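Local coordinates for protein D-aminoacyl-tRNA deacylase (Archaeoglobus fulgidus, PDB 1YQE) that probably hydrolyses D-aminoacyl-tRNAs to free tRNA and D-amino acids as a zinc-dependent deacylase, so counteracting the toxicity of mischarged tRNA, at residues 78-83 and 197-202; 87-92 and 167-172; 91-96 and 214-219; 123-128 and 206-211; 137-142 and 154-159. All blocks are in the same frame, centred on the assembly; numbering follows the deposited sequence.

Contact 1: residues 78-83 and 197-202. With POP (pyrophosphate 2-), chain B.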
# COMPACT_ATOMS: atom_id res chain seq x y z
N SER A 78 -1.16 -4.37 9.21
CA SER A 78 -2.19 -3.88 10.11
C SER A 78 -3.57 -4.42 9.80
O SER A 78 -3.80 -5.07 8.78
CB SER A 78 -2.22 -2.35 10.04
OG SER A 78 -3.45 -1.83 10.53
N ARG A 79 -4.50 -4.16 10.70
CA ARG A 79 -5.87 -4.58 10.51
C ARG A 79 -6.55 -3.49 9.69
O ARG A 79 -6.03 -2.38 9.56
CB ARG A 79 -6.57 -4.72 11.86
CG ARG A 79 -6.58 -3.43 12.67
CD ARG A 79 -7.30 -3.62 13.99
NE ARG A 79 -7.09 -2.49 14.89
CZ ARG A 79 -7.55 -1.26 14.69
NH1 ARG A 79 -8.26 -0.99 13.60
NH2 ARG A 79 -7.30 -0.30 15.56
N HIS A 80 -7.71 -3.83 9.12
CA HIS A 80 -8.49 -2.86 8.37
C HIS A 80 -9.88 -2.86 8.99
O HIS A 80 -10.52 -3.91 9.08
CB HIS A 80 -8.59 -3.24 6.89
CG HIS A 80 -9.61 -2.44 6.13
ND1 HIS A 80 -9.53 -1.07 6.01
CD2 HIS A 80 -10.76 -2.81 5.51
CE1 HIS A 80 -10.59 -0.63 5.36
NE2 HIS A 80 -11.35 -1.66 5.04
N SER A 81 -10.34 -1.70 9.43
CA SER A 81 -11.65 -1.60 10.05
C SER A 81 -12.65 -0.95 9.09
O SER A 81 -12.39 0.11 8.54
CB SER A 81 -11.56 -0.78 11.34
OG SER A 81 -12.81 -0.74 12.01
N SER A 82 -13.79 -1.60 8.89
CA SER A 82 -14.81 -1.07 8.00
C SER A 82 -16.20 -1.45 8.47
O SER A 82 -16.41 -2.53 9.03
CB SER A 82 -14.60 -1.60 6.57
OG SER A 82 -15.57 -1.06 5.69
N LYS A 83 -17.15 -0.54 8.26
CA LYS A 83 -18.53 -0.76 8.66
C LYS A 83 -19.25 -1.76 7.76
O LYS A 83 -20.34 -2.22 8.10
CB LYS A 83 -19.28 0.58 8.66
CG LYS A 83 -19.21 1.35 7.35
CD LYS A 83 -19.91 2.69 7.47
CE LYS A 83 -19.74 3.53 6.21
NZ LYS A 83 -20.40 2.92 5.02
N THR A 197 -14.64 4.44 -6.48
CA THR A 197 -15.10 4.44 -5.10
C THR A 197 -13.90 4.07 -4.22
O THR A 197 -12.84 3.71 -4.74
CB THR A 197 -16.24 3.43 -4.91
OG1 THR A 197 -15.88 2.18 -5.51
CG2 THR A 197 -17.52 3.95 -5.54
N HIS A 198 -14.07 4.15 -2.90
CA HIS A 198 -12.98 3.87 -1.96
C HIS A 198 -12.24 2.54 -2.12
O HIS A 198 -11.10 2.42 -1.68
CB HIS A 198 -13.48 4.02 -0.52
CG HIS A 198 -14.55 3.05 -0.14
ND1 HIS A 198 -15.78 3.01 -0.77
CD2 HIS A 198 -14.59 2.10 0.83
CE1 HIS A 198 -16.52 2.07 -0.22
NE2 HIS A 198 -15.83 1.50 0.75
N TYR A 199 -12.88 1.54 -2.72
CA TYR A 199 -12.22 0.25 -2.91
C TYR A 199 -11.65 0.09 -4.32
O TYR A 199 -11.32 -1.02 -4.74
CB TYR A 199 -13.17 -0.91 -2.59
CG TYR A 199 -13.35 -1.16 -1.10
CD1 TYR A 199 -12.25 -1.13 -0.23
CD2 TYR A 199 -14.60 -1.47 -0.57
CE1 TYR A 199 -12.40 -1.40 1.13
CE2 TYR A 199 -14.76 -1.74 0.79
CZ TYR A 199 -13.66 -1.70 1.64
OH TYR A 199 -13.82 -1.96 2.99
N ALA A 200 -11.56 1.20 -5.05
CA ALA A 200 -10.99 1.22 -6.41
C ALA A 200 -11.17 -0.07 -7.20
O ALA A 200 -10.22 -0.83 -7.39
CB ALA A 200 -9.51 1.57 -6.33
N PRO A 201 -12.40 -0.34 -7.68
CA PRO A 201 -12.73 -1.55 -8.46
C PRO A 201 -11.87 -1.74 -9.71
O PRO A 201 -11.31 -2.82 -9.94
CB PRO A 201 -14.20 -1.34 -8.81
CG PRO A 201 -14.71 -0.46 -7.72
CD PRO A 201 -13.58 0.52 -7.53
N ARG A 202 -11.78 -0.70 -10.53
CA ARG A 202 -10.99 -0.78 -11.77
C ARG A 202 -9.53 -1.06 -11.44
O ARG A 202 -8.92 -1.98 -12.00
CB ARG A 202 -11.10 0.52 -12.57
CG ARG A 202 -12.52 0.94 -12.99
CD ARG A 202 -13.13 0.01 -14.03
NE ARG A 202 -13.57 -1.26 -13.46
CZ ARG A 202 -14.59 -1.39 -12.61
NH1 ARG A 202 -15.28 -0.33 -12.23
NH2 ARG A 202 -14.91 -2.59 -12.14
P1 POP B . -7.64 1.87 11.86
O1 POP B . -9.01 1.53 12.42
O2 POP B . -6.57 1.27 12.78
O3 POP B . -7.42 3.37 11.81
O POP B . -7.40 1.18 10.37
P2 POP B . -8.09 1.72 8.96
O4 POP B . -9.06 2.85 9.17
O5 POP B . -8.79 0.58 8.29
O6 POP B . -6.82 2.13 8.06
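His80 and Tyr199 approach from opposite directions and form the one hydrogen bond between 78-83 and 197-202. NE2 of His80 donates to Tyr199 OH over 3.2 Å at 162°, with the hydroxyl at the edge of the imidazole and close to its plane. Ser82 brings its OG to 3.3 Å from Tyr199 OH, and both oxygens are hydrogen-bonded to Asp84, which holds the phenol end in place. The other ring nitrogen of His80 faces the bound pyrophosphate: ND1 makes a weak bond of 2.9 Å to O5, and Ser81 N donates to the same oxygen over 3.0 Å. Arg79 binds the second phosphate, NH1 reaching O1 at 2.9 Å in the plane of the guanidinium, its chain extended from CG to NE. Tyr199 is thus a second-shell residue that probably helps fix the rotation of the imidazole. Around them, strand 73-81 runs beside strand 152-159 in the mixed sheet, Ile88 of strand 88-92 packs on both His80 and Tyr199, and Tyr199 stands just ahead of helix 201-209.

Contact 2: residues 87-92 and 167-172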
# COMPACT_ATOMS: atom_id res chain seq x y z
N LYS A 87 -15.13 -9.53 4.56
CA LYS A 87 -13.86 -10.21 4.83
C LYS A 87 -12.96 -9.89 3.64
O LYS A 87 -13.19 -10.37 2.53
CB LYS A 87 -14.08 -11.72 4.95
CG LYS A 87 -14.93 -12.14 6.15
CD LYS A 87 -15.06 -13.66 6.21
CE LYS A 87 -15.86 -14.10 7.43
NZ LYS A 87 -15.15 -13.78 8.71
N ILE A 88 -11.93 -9.08 3.87
CA ILE A 88 -11.05 -8.70 2.79
C ILE A 88 -9.58 -8.55 3.14
O ILE A 88 -9.21 -8.38 4.30
CB ILE A 88 -11.50 -7.35 2.17
CG1 ILE A 88 -11.68 -6.31 3.27
CG2 ILE A 88 -12.80 -7.52 1.38
CD1 ILE A 88 -12.11 -4.94 2.77
N PHE A 89 -8.75 -8.65 2.11
CA PHE A 89 -7.31 -8.45 2.22
C PHE A 89 -7.16 -7.15 1.44
O PHE A 89 -7.65 -7.05 0.32
CB PHE A 89 -6.55 -9.56 1.48
CG PHE A 89 -6.62 -10.90 2.14
CD1 PHE A 89 -6.05 -11.11 3.39
CD2 PHE A 89 -7.24 -11.97 1.50
CE1 PHE A 89 -6.08 -12.37 3.99
CE2 PHE A 89 -7.27 -13.24 2.09
CZ PHE A 89 -6.69 -13.43 3.34
N THR A 90 -6.50 -6.15 2.00
CA THR A 90 -6.35 -4.90 1.25
C THR A 90 -4.92 -4.39 1.18
O THR A 90 -4.04 -4.81 1.94
CB THR A 90 -7.22 -3.76 1.84
OG1 THR A 90 -6.65 -3.32 3.08
CG2 THR A 90 -8.65 -4.24 2.07
N VAL A 91 -4.70 -3.50 0.22
CA VAL A 91 -3.42 -2.85 0.01
C VAL A 91 -3.70 -1.39 -0.32
O VAL A 91 -4.64 -1.08 -1.07
CB VAL A 91 -2.64 -3.48 -1.16
CG1 VAL A 91 -1.39 -2.67 -1.46
CG2 VAL A 91 -2.26 -4.91 -0.82
N HIS A 92 -2.90 -0.50 0.25
CA HIS A 92 -3.03 0.92 -0.02
C HIS A 92 -1.82 1.65 0.53
O HIS A 92 -1.08 1.12 1.36
CB HIS A 92 -4.30 1.51 0.62
CG HIS A 92 -4.15 1.85 2.08
ND1 HIS A 92 -4.33 0.93 3.08
CD2 HIS A 92 -3.84 3.02 2.69
CE1 HIS A 92 -4.15 1.52 4.26
NE2 HIS A 92 -3.86 2.79 4.04
N ARG A 167 -6.28 -16.53 12.35
CA ARG A 167 -4.91 -17.01 12.26
C ARG A 167 -4.45 -17.34 10.85
O ARG A 167 -3.36 -16.95 10.44
CB ARG A 167 -4.74 -18.26 13.13
CG ARG A 167 -3.78 -18.09 14.31
CD ARG A 167 -4.31 -17.09 15.32
NE ARG A 167 -3.55 -17.14 16.57
CZ ARG A 167 -3.77 -16.36 17.62
NH1 ARG A 167 -4.74 -15.45 17.58
NH2 ARG A 167 -3.04 -16.48 18.72
N GLU A 168 -5.28 -18.07 10.10
CA GLU A 168 -4.91 -18.44 8.74
C GLU A 168 -4.87 -17.25 7.79
O GLU A 168 -4.05 -17.23 6.87
CB GLU A 168 -5.85 -19.50 8.20
CG GLU A 168 -5.54 -19.87 6.76
CD GLU A 168 -6.18 -21.17 6.35
OE1 GLU A 168 -7.31 -21.46 6.79
OE2 GLU A 168 -5.55 -21.90 5.56
N ALA A 169 -5.76 -16.28 7.99
CA ALA A 169 -5.77 -15.11 7.13
C ALA A 169 -4.42 -14.41 7.28
O ALA A 169 -3.82 -13.98 6.29
CB ALA A 169 -6.91 -14.16 7.54
N ALA A 170 -3.94 -14.32 8.52
CA ALA A 170 -2.66 -13.67 8.80
C ALA A 170 -1.50 -14.48 8.21
O ALA A 170 -0.49 -13.91 7.80
CB ALA A 170 -2.47 -13.51 10.30
N GLU A 171 -1.66 -15.80 8.19
CA GLU A 171 -0.64 -16.69 7.67
C GLU A 171 -0.55 -16.54 6.15
O GLU A 171 0.54 -16.59 5.57
CB GLU A 171 -0.99 -18.13 8.06
CG GLU A 171 0.15 -19.14 7.95
CD GLU A 171 0.48 -19.49 6.52
OE1 GLU A 171 -0.46 -19.59 5.70
OE2 GLU A 171 1.68 -19.67 6.21
N VAL A 172 -1.70 -16.34 5.50
CA VAL A 172 -1.72 -16.16 4.06
C VAL A 172 -1.06 -14.83 3.71
O VAL A 172 -0.29 -14.76 2.75
CB VAL A 172 -3.17 -16.19 3.52
CG1 VAL A 172 -3.21 -15.74 2.07
CG2 VAL A 172 -3.73 -17.60 3.63
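Phe89 reaches from strand 88-92 to Ala169 and Val172 of helix 167-182, an alpha/beta packing of a helix on one face of the mixed sheet. The ring does the touching with its far end. CE1 lies 3.6 Å from the backbone O of Ala169, which sits at the ring edge near its plane, and the same carbon is 4.1 Å from Ala169 CB. With CG anti to its own carbonyl carbon (chi1 -71°), the phenyl group is carried from the strand toward the helix, and residues about one turn apart receive it. Farther out, Leu124 of helix 114-125 touches both Phe89 and Val172, the Phe134 ring meets that of Phe89 at about 30°, and Ala169 also packs on Ile157 of the neighbouring strand 152-159. The start of the helix is tied down by salt bridges from Glu168 and Glu171 to Arg130. The second foothold of the ring on the helix is looser, Phe89 CZ standing 4.4 Å from Val172 CG1.

Contact 3: residues 91-96 and 214-219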
# COMPACT_ATOMS: atom_id res chain seq x y z
N VAL A 91 -4.70 -3.50 0.22
CA VAL A 91 -3.42 -2.85 0.01
C VAL A 91 -3.70 -1.39 -0.32
O VAL A 91 -4.64 -1.08 -1.07
CB VAL A 91 -2.64 -3.48 -1.16
CG1 VAL A 91 -1.39 -2.67 -1.46
CG2 VAL A 91 -2.26 -4.91 -0.82
N HIS A 92 -2.90 -0.50 0.25
CA HIS A 92 -3.03 0.92 -0.02
C HIS A 92 -1.82 1.65 0.53
O HIS A 92 -1.08 1.12 1.36
CB HIS A 92 -4.30 1.51 0.62
CG HIS A 92 -4.15 1.85 2.08
ND1 HIS A 92 -4.33 0.93 3.08
CD2 HIS A 92 -3.84 3.02 2.69
CE1 HIS A 92 -4.15 1.52 4.26
NE2 HIS A 92 -3.86 2.79 4.04
N VAL A 93 -1.61 2.87 0.05
CA VAL A 93 -0.51 3.69 0.52
C VAL A 93 -1.17 4.84 1.27
O VAL A 93 -2.19 5.36 0.84
CB VAL A 93 0.33 4.22 -0.66
CG1 VAL A 93 1.41 5.17 -0.14
CG2 VAL A 93 0.98 3.06 -1.39
N SER A 94 -0.59 5.22 2.40
CA SER A 94 -1.14 6.31 3.20
C SER A 94 -0.89 7.68 2.57
O SER A 94 0.02 7.84 1.74
CB SER A 94 -0.55 6.24 4.62
OG SER A 94 0.86 6.10 4.60
N GLY A 95 -1.72 8.64 2.95
CA GLY A 95 -1.61 9.99 2.42
C GLY A 95 -2.96 10.68 2.47
O GLY A 95 -4.00 10.01 2.47
N ASN A 96 -2.96 12.00 2.52
CA ASN A 96 -4.21 12.77 2.60
C ASN A 96 -4.34 13.78 1.48
O ASN A 96 -3.35 14.32 1.00
CB ASN A 96 -4.30 13.55 3.91
CG ASN A 96 -4.25 12.67 5.12
OD1 ASN A 96 -5.09 11.79 5.29
ND2 ASN A 96 -3.28 12.92 6.00
N PHE A 214 0.18 0.38 -9.07
CA PHE A 214 -0.14 1.75 -8.70
C PHE A 214 0.70 2.23 -7.54
O PHE A 214 1.22 1.44 -6.75
CB PHE A 214 -1.61 1.85 -8.28
CG PHE A 214 -2.58 1.64 -9.40
CD1 PHE A 214 -3.01 2.70 -10.18
CD2 PHE A 214 -3.05 0.36 -9.70
CE1 PHE A 214 -3.88 2.51 -11.25
CE2 PHE A 214 -3.92 0.15 -10.76
CZ PHE A 214 -4.34 1.23 -11.55
N GLY A 215 0.85 3.55 -7.46
CA GLY A 215 1.55 4.16 -6.35
C GLY A 215 0.39 4.69 -5.52
O GLY A 215 -0.05 4.05 -4.57
N HIS A 216 -0.12 5.85 -5.91
CA HIS A 216 -1.25 6.45 -5.21
C HIS A 216 -2.50 6.32 -6.06
O HIS A 216 -2.42 6.10 -7.27
CB HIS A 216 -0.96 7.91 -4.88
CG HIS A 216 -0.10 8.09 -3.67
ND1 HIS A 216 -0.56 7.83 -2.40
CD2 HIS A 216 1.20 8.43 -3.54
CE1 HIS A 216 0.43 8.01 -1.53
NE2 HIS A 216 1.51 8.37 -2.20
N ASN A 217 -3.66 6.42 -5.41
CA ASN A 217 -4.95 6.31 -6.07
C ASN A 217 -5.88 7.29 -5.36
O ASN A 217 -5.91 7.32 -4.13
CB ASN A 217 -5.52 4.90 -5.93
CG ASN A 217 -5.13 4.00 -7.09
OD1 ASN A 217 -5.37 4.33 -8.25
ND2 ASN A 217 -4.55 2.84 -6.77
N PHE A 218 -6.62 8.08 -6.12
CA PHE A 218 -7.52 9.05 -5.52
C PHE A 218 -8.98 8.81 -5.88
O PHE A 218 -9.37 8.82 -7.05
CB PHE A 218 -7.07 10.45 -5.92
CG PHE A 218 -5.65 10.75 -5.54
CD1 PHE A 218 -5.28 10.81 -4.20
CD2 PHE A 218 -4.67 10.90 -6.51
CE1 PHE A 218 -3.95 11.01 -3.83
CE2 PHE A 218 -3.33 11.10 -6.15
CZ PHE A 218 -2.98 11.16 -4.81
N ALA A 219 -9.79 8.60 -4.85
CA ALA A 219 -11.22 8.34 -5.01
C ALA A 219 -11.99 9.55 -5.51
O ALA A 219 -11.53 10.69 -5.39
CB ALA A 219 -11.81 7.88 -3.69
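The imidazole of His216 has the backbone O of Ser94 at its edge, in the ring plane and 3.3 Å from CE1, while Val93 CG1 comes in obliquely to the same CE1, also at 3.3 Å. In this alpha/beta protein the contact joins the loop leaving strand 88-92 of the mixed sheet to the part of strand 212-218 that lies beyond the corner the chain turns at Gly215. The side chains of Val93 and His216 cross at about a right angle, and no hydrogen bond links the two segments. Both ring nitrogens are nevertheless engaged, ND1 with Thr141 OG1 and NE2 with Ala110 O, so the ring is held at two points and its carbon CE1 is turned to the valine and the carbonyl. Met117 and Pro112 touch Val93, while Leu237 of helix 228-238 packs on His216. Setting CG1 of Val93 anti to the backbone N (chi1 176°) directs that methyl to the imidazole and puts the other, CG2, 3.5 Å from Gly215 O.

Contact 4: residues 123-128 and 206-211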
# COMPACT_ATOMS: atom_id res chain seq x y z
N ALA A 123 1.22 -12.59 -5.43
CA ALA A 123 1.54 -13.72 -4.55
C ALA A 123 0.32 -14.07 -3.72
O ALA A 123 0.13 -15.22 -3.32
CB ALA A 123 2.71 -13.37 -3.64
N LEU A 124 -0.51 -13.06 -3.44
CA LEU A 124 -1.73 -13.27 -2.67
C LEU A 124 -2.76 -13.96 -3.57
O LEU A 124 -3.39 -14.93 -3.17
CB LEU A 124 -2.30 -11.92 -2.19
CG LEU A 124 -3.62 -11.96 -1.40
CD1 LEU A 124 -3.42 -12.70 -0.09
CD2 LEU A 124 -4.10 -10.54 -1.14
N ARG A 125 -2.91 -13.45 -4.78
CA ARG A 125 -3.85 -14.00 -5.75
C ARG A 125 -3.65 -15.51 -5.87
O ARG A 125 -4.60 -16.28 -5.93
CB ARG A 125 -3.65 -13.35 -7.11
CG ARG A 125 -4.75 -13.65 -8.12
CD ARG A 125 -4.34 -13.22 -9.53
NE ARG A 125 -3.32 -14.12 -10.08
CZ ARG A 125 -2.72 -13.95 -11.25
NH1 ARG A 125 -3.03 -12.92 -12.03
NH2 ARG A 125 -1.82 -14.83 -11.66
N GLU A 126 -2.38 -15.92 -5.89
CA GLU A 126 -2.02 -17.32 -6.01
C GLU A 126 -2.53 -18.18 -4.85
O GLU A 126 -2.70 -19.39 -4.99
CB GLU A 126 -0.50 -17.44 -6.12
CG GLU A 126 0.02 -18.80 -6.53
CD GLU A 126 1.53 -18.83 -6.66
OE1 GLU A 126 2.07 -19.86 -7.09
OE2 GLU A 126 2.18 -17.81 -6.33
N ARG A 127 -2.78 -17.55 -3.70
CA ARG A 127 -3.23 -18.26 -2.51
C ARG A 127 -4.65 -17.94 -2.05
O ARG A 127 -5.14 -18.55 -1.10
CB ARG A 127 -2.29 -17.95 -1.33
CG ARG A 127 -0.84 -18.28 -1.54
CD ARG A 127 -0.05 -17.82 -0.32
NE ARG A 127 1.34 -18.26 -0.35
CZ ARG A 127 2.28 -17.75 -1.14
NH1 ARG A 127 1.98 -16.78 -1.99
NH2 ARG A 127 3.51 -18.23 -1.08
N LEU A 128 -5.30 -17.00 -2.72
CA LEU A 128 -6.65 -16.59 -2.32
C LEU A 128 -7.68 -17.71 -2.15
O LEU A 128 -8.58 -17.59 -1.31
CB LEU A 128 -7.20 -15.55 -3.31
CG LEU A 128 -6.67 -14.12 -3.21
CD1 LEU A 128 -7.31 -13.27 -4.29
CD2 LEU A 128 -6.97 -13.54 -1.84
N ILE A 206 -6.99 -4.17 -12.38
CA ILE A 206 -5.73 -3.90 -13.06
C ILE A 206 -4.57 -4.52 -12.27
O ILE A 206 -3.64 -5.07 -12.86
CB ILE A 206 -5.52 -2.36 -13.26
CG1 ILE A 206 -6.47 -1.87 -14.36
CG2 ILE A 206 -4.06 -2.06 -13.62
CD1 ILE A 206 -6.53 -0.35 -14.52
N MET A 207 -4.64 -4.44 -10.94
CA MET A 207 -3.59 -5.01 -10.09
C MET A 207 -3.53 -6.53 -10.20
O MET A 207 -2.45 -7.14 -10.17
CB MET A 207 -3.82 -4.64 -8.62
CG MET A 207 -3.48 -3.20 -8.27
SD MET A 207 -1.69 -2.91 -8.44
CE MET A 207 -1.10 -3.51 -6.87
N LEU A 208 -4.69 -7.16 -10.33
CA LEU A 208 -4.76 -8.61 -10.42
C LEU A 208 -4.54 -9.25 -11.79
O LEU A 208 -4.14 -10.41 -11.87
CB LEU A 208 -6.12 -9.09 -9.88
CG LEU A 208 -6.41 -8.93 -8.39
CD1 LEU A 208 -7.91 -9.09 -8.13
CD2 LEU A 208 -5.63 -9.97 -7.61
N THR A 209 -4.76 -8.49 -12.87
CA THR A 209 -4.64 -9.07 -14.20
C THR A 209 -3.77 -8.40 -15.26
O THR A 209 -3.69 -8.91 -16.38
CB THR A 209 -6.04 -9.23 -14.83
OG1 THR A 209 -6.57 -7.94 -15.13
CG2 THR A 209 -6.97 -9.95 -13.87
N THR A 210 -3.12 -7.29 -14.93
CA THR A 210 -2.28 -6.62 -15.92
C THR A 210 -0.83 -6.45 -15.47
O THR A 210 -0.43 -6.93 -14.41
CB THR A 210 -2.85 -5.22 -16.27
OG1 THR A 210 -2.70 -4.35 -15.15
CG2 THR A 210 -4.34 -5.33 -16.62
N THR A 211 -0.03 -5.78 -16.30
CA THR A 211 1.38 -5.55 -16.00
C THR A 211 1.53 -4.19 -15.33
O THR A 211 2.63 -3.65 -15.23
CB THR A 211 2.23 -5.57 -17.29
OG1 THR A 211 1.72 -4.58 -18.20
CG2 THR A 211 2.17 -6.95 -17.96
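Arg125 NH1 donates to the backbone O of Leu208 over 2.7 Å, the hydrogen bond that joins the two segments. The donor lies nearly along the C=O axis, at 175°, and the oxygen is close to the guanidinium plane, although the N-H points somewhat aside at 141°. A bend at chi3 (72°) turns the end of the arginine onto that carbonyl, while its aliphatic part passes the leucine: Leu208 CD2 is 3.8 Å from Arg125 CG and 3.9 Å from Arg125 CB, the two side chains running in opposite directions. The pairing brings together the C-terminal ends of helices 114-125 and 201-209 at the protein surface, with Phe136 of edge strand 135-138 touching Leu208 as well as Leu124 and Leu128. At the end of the second helix, Ile206 O is gripped from opposite faces of its plane, by Thr210 N at 3.1 Å and by Thr210 OG1 at 2.6 Å. Lys118 adds a further tie there, its NZ bonding to the carbonyls of Met207 and Thr210.

Contact 5: residues 137-142 and 154-159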
# COMPACT_ATOMS: atom_id res chain seq x y z
N THR A 137 -8.93 -6.62 -2.47
CA THR A 137 -9.29 -5.34 -3.03
C THR A 137 -8.26 -4.28 -2.66
O THR A 137 -7.65 -4.33 -1.59
CB THR A 137 -10.68 -4.87 -2.54
OG1 THR A 137 -11.08 -3.72 -3.29
CG2 THR A 137 -10.64 -4.50 -1.06
N MET A 138 -8.06 -3.35 -3.57
CA MET A 138 -7.16 -2.24 -3.32
C MET A 138 -8.01 -1.25 -2.54
O MET A 138 -9.24 -1.36 -2.51
CB MET A 138 -6.74 -1.58 -4.63
CG MET A 138 -5.73 -2.35 -5.45
SD MET A 138 -4.15 -2.51 -4.60
CE MET A 138 -3.54 -0.82 -4.70
N GLU A 139 -7.34 -0.32 -1.87
CA GLU A 139 -8.01 0.75 -1.15
C GLU A 139 -7.34 1.98 -1.74
O GLU A 139 -6.15 1.95 -2.04
CB GLU A 139 -7.72 0.70 0.34
CG GLU A 139 -8.61 -0.22 1.15
CD GLU A 139 -8.31 -0.12 2.63
OE1 GLU A 139 -8.46 0.98 3.20
OE2 GLU A 139 -7.91 -1.14 3.24
N VAL A 140 -8.10 3.05 -1.93
CA VAL A 140 -7.51 4.27 -2.46
C VAL A 140 -6.58 4.83 -1.40
O VAL A 140 -6.56 4.36 -0.26
CB VAL A 140 -8.59 5.32 -2.78
CG1 VAL A 140 -9.48 4.83 -3.91
CG2 VAL A 140 -9.41 5.61 -1.53
N THR A 141 -5.78 5.83 -1.77
CA THR A 141 -4.87 6.47 -0.83
C THR A 141 -5.72 7.22 0.19
O THR A 141 -6.61 7.97 -0.18
CB THR A 141 -3.95 7.47 -1.55
OG1 THR A 141 -3.07 6.75 -2.42
CG2 THR A 141 -3.14 8.26 -0.55
N HIS A 142 -5.45 7.00 1.47
CA HIS A 142 -6.17 7.67 2.54
C HIS A 142 -5.55 7.39 3.89
O HIS A 142 -4.82 6.41 4.07
CB HIS A 142 -7.63 7.22 2.56
CG HIS A 142 -7.82 5.79 2.97
ND1 HIS A 142 -8.59 5.42 4.04
CD2 HIS A 142 -7.30 4.65 2.46
CE1 HIS A 142 -8.55 4.10 4.17
NE2 HIS A 142 -7.78 3.61 3.23
N PHE A 154 0.50 -0.30 3.06
CA PHE A 154 -0.17 -1.01 4.13
C PHE A 154 -0.79 -2.29 3.58
O PHE A 154 -1.49 -2.27 2.57
CB PHE A 154 -1.28 -0.15 4.74
CG PHE A 154 -0.79 0.84 5.76
CD1 PHE A 154 -0.00 1.92 5.38
CD2 PHE A 154 -1.12 0.69 7.10
CE1 PHE A 154 0.45 2.84 6.34
CE2 PHE A 154 -0.68 1.60 8.06
CZ PHE A 154 0.11 2.67 7.67
N TYR A 155 -0.51 -3.40 4.26
CA TYR A 155 -1.01 -4.71 3.89
C TYR A 155 -1.91 -5.10 5.05
O TYR A 155 -1.43 -5.33 6.16
CB TYR A 155 0.16 -5.68 3.73
CG TYR A 155 1.19 -5.16 2.75
CD1 TYR A 155 2.10 -4.16 3.10
CD2 TYR A 155 1.20 -5.62 1.43
CE1 TYR A 155 2.99 -3.62 2.16
CE2 TYR A 155 2.07 -5.10 0.49
CZ TYR A 155 2.97 -4.10 0.86
OH TYR A 155 3.82 -3.59 -0.09
N GLU A 156 -3.21 -5.17 4.80
CA GLU A 156 -4.15 -5.44 5.88
C GLU A 156 -5.14 -6.58 5.70
O GLU A 156 -5.26 -7.17 4.63
CB GLU A 156 -4.94 -4.15 6.16
CG GLU A 156 -4.08 -2.89 6.10
CD GLU A 156 -4.87 -1.61 6.27
OE1 GLU A 156 -6.06 -1.57 5.89
OE2 GLU A 156 -4.29 -0.63 6.78
N ILE A 157 -5.85 -6.86 6.79
CA ILE A 157 -6.88 -7.88 6.85
C ILE A 157 -8.13 -7.19 7.40
O ILE A 157 -8.07 -6.60 8.48
CB ILE A 157 -6.51 -9.01 7.83
CG1 ILE A 157 -5.22 -9.69 7.38
CG2 ILE A 157 -7.64 -10.02 7.93
CD1 ILE A 157 -4.74 -10.76 8.33
N GLY A 158 -9.21 -7.20 6.66
CA GLY A 158 -10.41 -6.94 7.44
C GLY A 158 -11.66 -7.76 7.14
O GLY A 158 -11.61 -8.81 6.51
N SER A 159 -12.62 -7.01 8.00
CA SER A 159 -12.95 -5.63 8.35
C SER A 159 -13.31 -5.49 9.82
O SER A 159 -13.48 -4.38 10.32
CB SER A 159 -14.12 -5.13 7.49
OG SER A 159 -13.73 -4.97 6.14
O HOH W 1 -7.23 0.72 5.65
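Glu156 meets Glu139 carboxylate to carboxylate, OE1 of Glu156 lying 3.3 Å from OE2 of Glu139. Along 154-159, part of strand 152-159, Phe154 comes first, its ring stacked on that of Phe76 and meeting the ring of His92. Tyr155 faces the other way, toward helix 114-125, where its ring makes an edge-to-face contact with Tyr120. Glu156 then points back toward Glu139, its chain extended beyond CG (chi2 176°). The two side chains cross at about a right angle with their carboxylate planes 57° apart, and no direct hydrogen bond joins the two acceptors. A water lies between them, 2.6 Å from Glu156 OE1 and 2.8 Å from Glu139 OE1, and probably eases the closeness of like charges. Both oxygens of Glu139 have partners: Thr90 OG1 bonds to its OE2, and His142 NE2 donates to its OE1 over 2.7 Å, meeting the oxygen on its anti side and 28° out of the carboxylate plane. Farther along, Ile157 pairs through its backbone with His80 of the next strand, and Ser159, which follows a cis peptide bond, bonds through OG to Arg86 O. Glu156 belongs to the pyrophosphate pocket, and Glu139, held by Thr90 and His142, lies behind it as a second-shell acid of that site.

In the fold
Contacts 1, 2, 3 and 5 all reach the mixed sheet, where strands 73-81, 152-159, 88-92 and 135-138 lie side by side. Contacts 1 and 5 are the closest pair, their centres about 5 Å apart, and together they build much of the pyrophosphate pocket. Contact 2 covers the sheet with helix 167-182 and meets contact 4 through Leu124 and Leu128, whereas contact 3, about 18 Å from either, links the exit of strand 88-92 to strand 212-218, whose first part edges the parallel sheet. Along the chain, contact 5 is nested inside the loops closed by the other four, while contacts 1 and 3 cross. Contacts 1 and 5 thus bring parts of the pocket together from places far apart in sequence.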